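Local coordinates for protein arylalkylamine N-Acetyltransferase 2 (Aedes aegypti, PDB 4FD5) that probably transfers acyl groups from acyl-CoA thioesters to arylalkylamines such as dopamine and serotonin, as a member of the GNAT acetyltransferase family, at residues 21-26 / 75-80; 133-138 / 148-152. All blocks are in the same frame, centred on the assembly; numbering follows the deposited sequence.

In the fold
Contacts 1 and 2 follow each other along the chain, so neither loop encloses the other. Contact 1 comes first. It closes a loop of 48 residues, of which 19 are helical, between helix 19-29 and strand 75-85. Contact 2 is far more local. Nine residues, nearly all loop, join strand 129-138 to the segment 148-152 within a beta-alpha-beta unit. The two strands involved are antiparallel neighbours in the central mixed sheet. Helix 19-29 packs on one face of this sheet and helix 147-161 on the other. The contacts meet at the strand pair, where Leu80 O probably accepts a hydrogen bond from Arg134 N.

Contact 1: residues 21-26 / 75-80; sequences DVIEHL and IAGVAL
Helix segment 21-26 runs almost square across strand segment 75-80. Their axes are 9.4 Å apart and their directions differ by 80°. The backbones are nearest at His25 and Ile75. Ala76 and Gly77 form a classic beta bulge opposite Ala68.

Ile75 lays its CG2 methyl over one face of the His25 imidazole. This is a CH-pi contact, with Ile75 CG2 4.0 Å from the ring centroid and displaced toward the rim. The His25 ring leaves the helix with CG anti to the backbone N (chi1 158°), which carries it toward the strand. Both ring nitrogens have partners. A water in the ring plane lies 2.8 Å from His25 ND1 and donates to Ile75 O at 3.0 Å. His25 NE2 hydrogen-bonds to Ser137 OG on the next strand. Together these bonds should fix the ring's rotation.

Further along, the contact is aliphatic. Val78 CG2 touches both the His25 ring and Leu26, lying 4.1 Å from Leu26 CD2. Val22 CG1 packs 4.0 Å from Leu80 CD1. Leu26 and Leu80 meet tip to tip, with Leu26 CD1 3.8 Å from Leu80 CD2.

Val78 and Leu80 thus face helix 19-29, and helix 50-60 joins the same layer through Ser56, which touches Leu26 and Leu80. Ala76 and Ala79 face helix 147-161 on the other side of the sheet.

Contact 2: residues 133-138 / 148-152; sequences IRILSV and AKKLI
Leu136 spreads its two methyls over one turn of the helix segment 148-152. Strand and helix belong to a beta-alpha-beta unit, strand 129-138, helix 147-161 and strand 166-171, at the core of the GNAT fold. In this family the loop corresponding to the one joining strand 129-138 to helix 147-161 typically binds the pyrophosphate of acyl-CoA. The two segment axes lie 8.8 Å apart with their N-to-C directions 142° apart, so closer to antiparallel than to perpendicular.

Leu136 extends toward the helix because its CG lies opposite the backbone N (chi1 175°). Its side chain crosses that of Ile152 at about a right angle, and Leu136 CD2 lies 3.9 Å from Ile152 CG1. The other branch, Leu136 CD1, sits 3.9 Å from Leu151 CB. It also touches Ala148 O, which accepts the helical hydrogen bond from Ile152 N.

Ile133 continues the packing at one end, where its CG2 is 3.8 Å from Ile152 CD1. A classic beta bulge at Arg134 and Ile135 lets Ile133 and Leu136 both point at the helix, although they are three residues apart. Ala148 and Ile152 also touch Val179 of helix 174-182. At the other end, where strand and helix backbones come closest, Val138 CG2 rests 3.8 Å from Ala148 N and 4.0 Å from Ala148 CB.

Contact 1: residues 21-26 / 75-80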
loop_
_atom_site.group_PDB
_atom_site.type_symbol
_atom_site.label_atom_id
_atom_site.label_comp_id
_atom_site.label_asym_id
_atom_site.label_seq_id
_atom_site.Cartn_x
_atom_site.Cartn_y
_atom_site.Cartn_z
ATOM N N ASP A 21 -5.249 -15.873 -6.882
ATOM C CA ASP A 21 -6.391 -15.677 -5.973
ATOM C C ASP A 21 -6.280 -14.289 -5.353
ATOM O O ASP A 21 -7.291 -13.598 -5.152
ATOM C CB ASP A 21 -6.385 -16.690 -4.827
ATOM C CG ASP A 21 -6.846 -18.086 -5.234
ATOM O OD1 ASP A 21 -7.392 -18.254 -6.338
ATOM O OD2 ASP A 21 -6.675 -19.021 -4.412
ATOM N N VAL A 22 -5.053 -13.889 -5.039
ATOM C CA VAL A 22 -4.854 -12.619 -4.343
ATOM C C VAL A 22 -5.139 -11.475 -5.316
ATOM O O VAL A 22 -5.846 -10.516 -4.988
ATOM C CB VAL A 22 -3.450 -12.540 -3.694
ATOM C CG1 VAL A 22 -3.095 -11.090 -3.298
ATOM C CG2 VAL A 22 -3.353 -13.479 -2.497
ATOM N N ILE A 23 -4.651 -11.600 -6.548
ATOM C CA ILE A 23 -4.839 -10.518 -7.481
ATOM C C ILE A 23 -6.324 -10.363 -7.824
ATOM O O ILE A 23 -6.832 -9.249 -7.913
ATOM C CB ILE A 23 -3.939 -10.688 -8.713
ATOM C CG1 ILE A 23 -2.483 -10.466 -8.289
ATOM C CG2 ILE A 23 -4.361 -9.702 -9.807
ATOM C CD1 ILE A 23 -1.453 -10.890 -9.301
ATOM N N GLU A 24 -7.031 -11.490 -7.953
ATOM C CA GLU A 24 -8.471 -11.446 -8.159
ATOM C C GLU A 24 -9.159 -10.741 -6.978
ATOM O O GLU A 24 -10.017 -9.881 -7.193
ATOM C CB GLU A 24 -9.036 -12.852 -8.379
ATOM C CG GLU A 24 -10.535 -12.899 -8.649
ATOM C CD GLU A 24 -10.972 -12.164 -9.918
ATOM O OE1 GLU A 24 -10.138 -11.859 -10.796
ATOM O OE2 GLU A 24 -12.186 -11.886 -10.029
ATOM N N HIS A 25 -8.752 -11.067 -5.747
ATOM C CA HIS A 25 -9.318 -10.389 -4.567
ATOM C C HIS A 25 -9.140 -8.890 -4.768
ATOM O O HIS A 25 -10.095 -8.114 -4.592
ATOM C CB HIS A 25 -8.661 -10.876 -3.263
ATOM C CG HIS A 25 -8.778 -9.917 -2.101
ATOM N ND1 HIS A 25 -9.853 -9.907 -1.233
ATOM C CD2 HIS A 25 -7.937 -8.949 -1.657
ATOM C CE1 HIS A 25 -9.670 -8.968 -0.310
ATOM N NE2 HIS A 25 -8.516 -8.376 -0.546
ATOM N N LEU A 26 -7.943 -8.480 -5.192
ATOM C CA LEU A 26 -7.691 -7.045 -5.331
ATOM C C LEU A 26 -8.614 -6.466 -6.411
ATOM O O LEU A 26 -9.277 -5.437 -6.194
ATOM C CB LEU A 26 -6.203 -6.755 -5.596
ATOM C CG LEU A 26 -5.274 -7.161 -4.437
ATOM C CD1 LEU A 26 -3.793 -7.025 -4.793
ATOM C CD2 LEU A 26 -5.590 -6.357 -3.163
ATOM N N ILE A 75 -9.887 -15.945 0.326
ATOM C CA ILE A 75 -9.079 -14.811 0.763
ATOM C C ILE A 75 -9.988 -13.837 1.508
ATOM O O ILE A 75 -10.859 -13.206 0.911
ATOM C CB ILE A 75 -8.397 -14.093 -0.445
ATOM C CG1 ILE A 75 -7.467 -15.055 -1.206
ATOM C CG2 ILE A 75 -7.622 -12.844 0.009
ATOM C CD1 ILE A 75 -6.358 -15.630 -0.370
ATOM N N ALA A 76 -9.794 -13.732 2.813
ATOM C CA ALA A 76 -10.579 -12.788 3.610
ATOM C C ALA A 76 -9.932 -11.416 3.557
ATOM O O ALA A 76 -10.619 -10.382 3.594
ATOM C CB ALA A 76 -10.710 -13.268 5.038
ATOM N N GLY A 77 -8.604 -11.394 3.483
ATOM C CA GLY A 77 -7.948 -10.095 3.363
ATOM C C GLY A 77 -6.467 -10.266 3.114
ATOM O O GLY A 77 -5.955 -11.367 3.273
ATOM N N VAL A 78 -5.777 -9.200 2.726
ATOM C CA VAL A 78 -4.326 -9.270 2.531
ATOM C C VAL A 78 -3.601 -8.000 2.988
ATOM O O VAL A 78 -4.164 -6.903 3.006
ATOM C CB VAL A 78 -3.956 -9.506 1.052
ATOM C CG1 VAL A 78 -4.486 -10.870 0.580
ATOM C CG2 VAL A 78 -4.452 -8.359 0.178
ATOM N N ALA A 79 -2.326 -8.180 3.319
ATOM C CA ALA A 79 -1.374 -7.089 3.430
ATOM C C ALA A 79 -0.267 -7.390 2.440
ATOM O O ALA A 79 0.497 -8.336 2.638
ATOM C CB ALA A 79 -0.800 -7.023 4.830
ATOM N N LEU A 80 -0.210 -6.623 1.358
ATOM C CA LEU A 80 0.868 -6.803 0.390
ATOM C C LEU A 80 1.986 -5.884 0.839
ATOM O O LEU A 80 1.796 -4.652 0.926
ATOM C CB LEU A 80 0.434 -6.459 -1.032
ATOM C CG LEU A 80 -0.092 -7.622 -1.871
ATOM C CD1 LEU A 80 -1.317 -8.211 -1.247
ATOM C CD2 LEU A 80 -0.344 -7.236 -3.317
HETATM O O HOH W 1 -11.950 -11.778 -1.447
#

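Contact 2: residues 133-138 / 148-152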
loop_
_atom_site.group_PDB
_atom_site.type_symbol
_atom_site.label_atom_id
_atom_site.label_comp_id
_atom_site.label_asym_id
_atom_site.label_seq_id
_atom_site.Cartn_x
_atom_site.Cartn_y
_atom_site.Cartn_z
ATOM N N ILE A 133 4.507 -1.544 3.828
ATOM C CA ILE A 133 3.142 -2.035 3.676
ATOM C C ILE A 133 2.548 -1.271 2.498
ATOM O O ILE A 133 2.424 -0.047 2.542
ATOM C CB ILE A 133 2.295 -1.773 4.938
ATOM C CG1 ILE A 133 2.897 -2.452 6.158
ATOM C CG2 ILE A 133 0.859 -2.274 4.748
ATOM C CD1 ILE A 133 2.499 -1.780 7.472
ATOM N N ARG A 134 2.197 -1.986 1.435
ATOM C CA ARG A 134 1.754 -1.340 0.206
ATOM C C ARG A 134 0.255 -1.384 0.004
ATOM O O ARG A 134 -0.337 -0.395 -0.449
ATOM C CB ARG A 134 2.469 -1.941 -1.003
ATOM C CG ARG A 134 3.952 -1.677 -0.924
ATOM C CD ARG A 134 4.719 -2.188 -2.149
ATOM N NE ARG A 134 6.109 -1.771 -2.015
ATOM C CZ ARG A 134 7.151 -2.353 -2.598
ATOM N NH1 ARG A 134 6.986 -3.393 -3.409
ATOM N NH2 ARG A 134 8.370 -1.875 -2.366
ATOM N N ILE A 135 -0.346 -2.540 0.290
ATOM C CA ILE A 135 -1.795 -2.660 0.211
ATOM C C ILE A 135 -2.319 -3.325 1.471
ATOM O O ILE A 135 -1.750 -4.312 1.921
ATOM C CB ILE A 135 -2.234 -3.526 -0.993
ATOM C CG1 ILE A 135 -1.962 -2.773 -2.295
ATOM C CG2 ILE A 135 -3.707 -3.894 -0.874
ATOM C CD1 ILE A 135 -2.431 -3.525 -3.537
ATOM N N LEU A 136 -3.394 -2.779 2.042
ATOM C CA LEU A 136 -4.108 -3.435 3.135
ATOM C C LEU A 136 -5.567 -3.500 2.709
ATOM O O LEU A 136 -6.199 -2.458 2.478
ATOM C CB LEU A 136 -3.959 -2.628 4.434
ATOM C CG LEU A 136 -4.742 -3.112 5.657
ATOM C CD1 LEU A 136 -4.317 -4.519 6.054
ATOM C CD2 LEU A 136 -4.525 -2.136 6.793
ATOM N N SER A 137 -6.091 -4.717 2.599
ATOM C CA SER A 137 -7.398 -4.932 1.970
ATOM C C SER A 137 -8.158 -6.026 2.713
ATOM O O SER A 137 -7.586 -7.068 3.021
ATOM C CB SER A 137 -7.192 -5.359 0.502
ATOM O OG SER A 137 -8.437 -5.630 -0.119
ATOM N N VAL A 138 -9.432 -5.783 3.036
ATOM C CA VAL A 138 -10.254 -6.801 3.685
ATOM C C VAL A 138 -11.588 -6.883 2.957
ATOM O O VAL A 138 -12.255 -5.867 2.765
ATOM C CB VAL A 138 -10.506 -6.471 5.176
ATOM C CG1 VAL A 138 -11.428 -7.535 5.825
ATOM C CG2 VAL A 138 -9.192 -6.359 5.919
ATOM N N ALA A 148 -8.040 -6.207 9.515
ATOM C CA ALA A 148 -7.055 -5.223 9.050
ATOM C C ALA A 148 -5.896 -5.060 10.056
ATOM O O ALA A 148 -4.688 -5.127 9.705
ATOM C CB ALA A 148 -7.736 -3.884 8.756
ATOM N N LYS A 149 -6.267 -4.866 11.323
ATOM C CA LYS A 149 -5.284 -4.635 12.356
ATOM C C LYS A 149 -4.431 -5.888 12.522
ATOM O O LYS A 149 -3.210 -5.806 12.600
ATOM C CB LYS A 149 -5.974 -4.249 13.668
ATOM C CG LYS A 149 -5.017 -3.821 14.746
ATOM C CD LYS A 149 -5.826 -3.322 15.939
ATOM C CE LYS A 149 -4.945 -2.712 17.000
ATOM N NZ LYS A 149 -5.738 -2.304 18.198
ATOM N N LYS A 150 -5.073 -7.055 12.531
ATOM C CA LYS A 150 -4.336 -8.309 12.683
ATOM C C LYS A 150 -3.348 -8.543 11.535
ATOM O O LYS A 150 -2.255 -9.050 11.754
ATOM C CB LYS A 150 -5.285 -9.490 12.812
ATOM C CG LYS A 150 -6.171 -9.418 14.056
ATOM C CD LYS A 150 -7.097 -10.637 14.123
ATOM C CE LYS A 150 -8.043 -10.569 15.317
ATOM N NZ LYS A 150 -7.295 -10.568 16.602
ATOM N N LEU A 151 -3.734 -8.168 10.322
ATOM C CA LEU A 151 -2.842 -8.293 9.173
ATOM C C LEU A 151 -1.591 -7.453 9.341
ATOM O O LEU A 151 -0.490 -7.899 9.001
ATOM C CB LEU A 151 -3.579 -7.937 7.878
ATOM C CG LEU A 151 -4.516 -9.001 7.338
ATOM C CD1 LEU A 151 -5.456 -8.401 6.303
ATOM C CD2 LEU A 151 -3.689 -10.153 6.748
ATOM N N ILE A 152 -1.748 -6.246 9.880
ATOM C CA ILE A 152 -0.570 -5.421 10.124
ATOM C C ILE A 152 0.272 -5.991 11.282
ATOM O O ILE A 152 1.495 -5.989 11.226
ATOM C CB ILE A 152 -0.961 -3.953 10.389
ATOM C CG1 ILE A 152 -1.682 -3.375 9.161
ATOM C CG2 ILE A 152 0.273 -3.137 10.679
ATOM C CD1 ILE A 152 -0.926 -3.602 7.853
#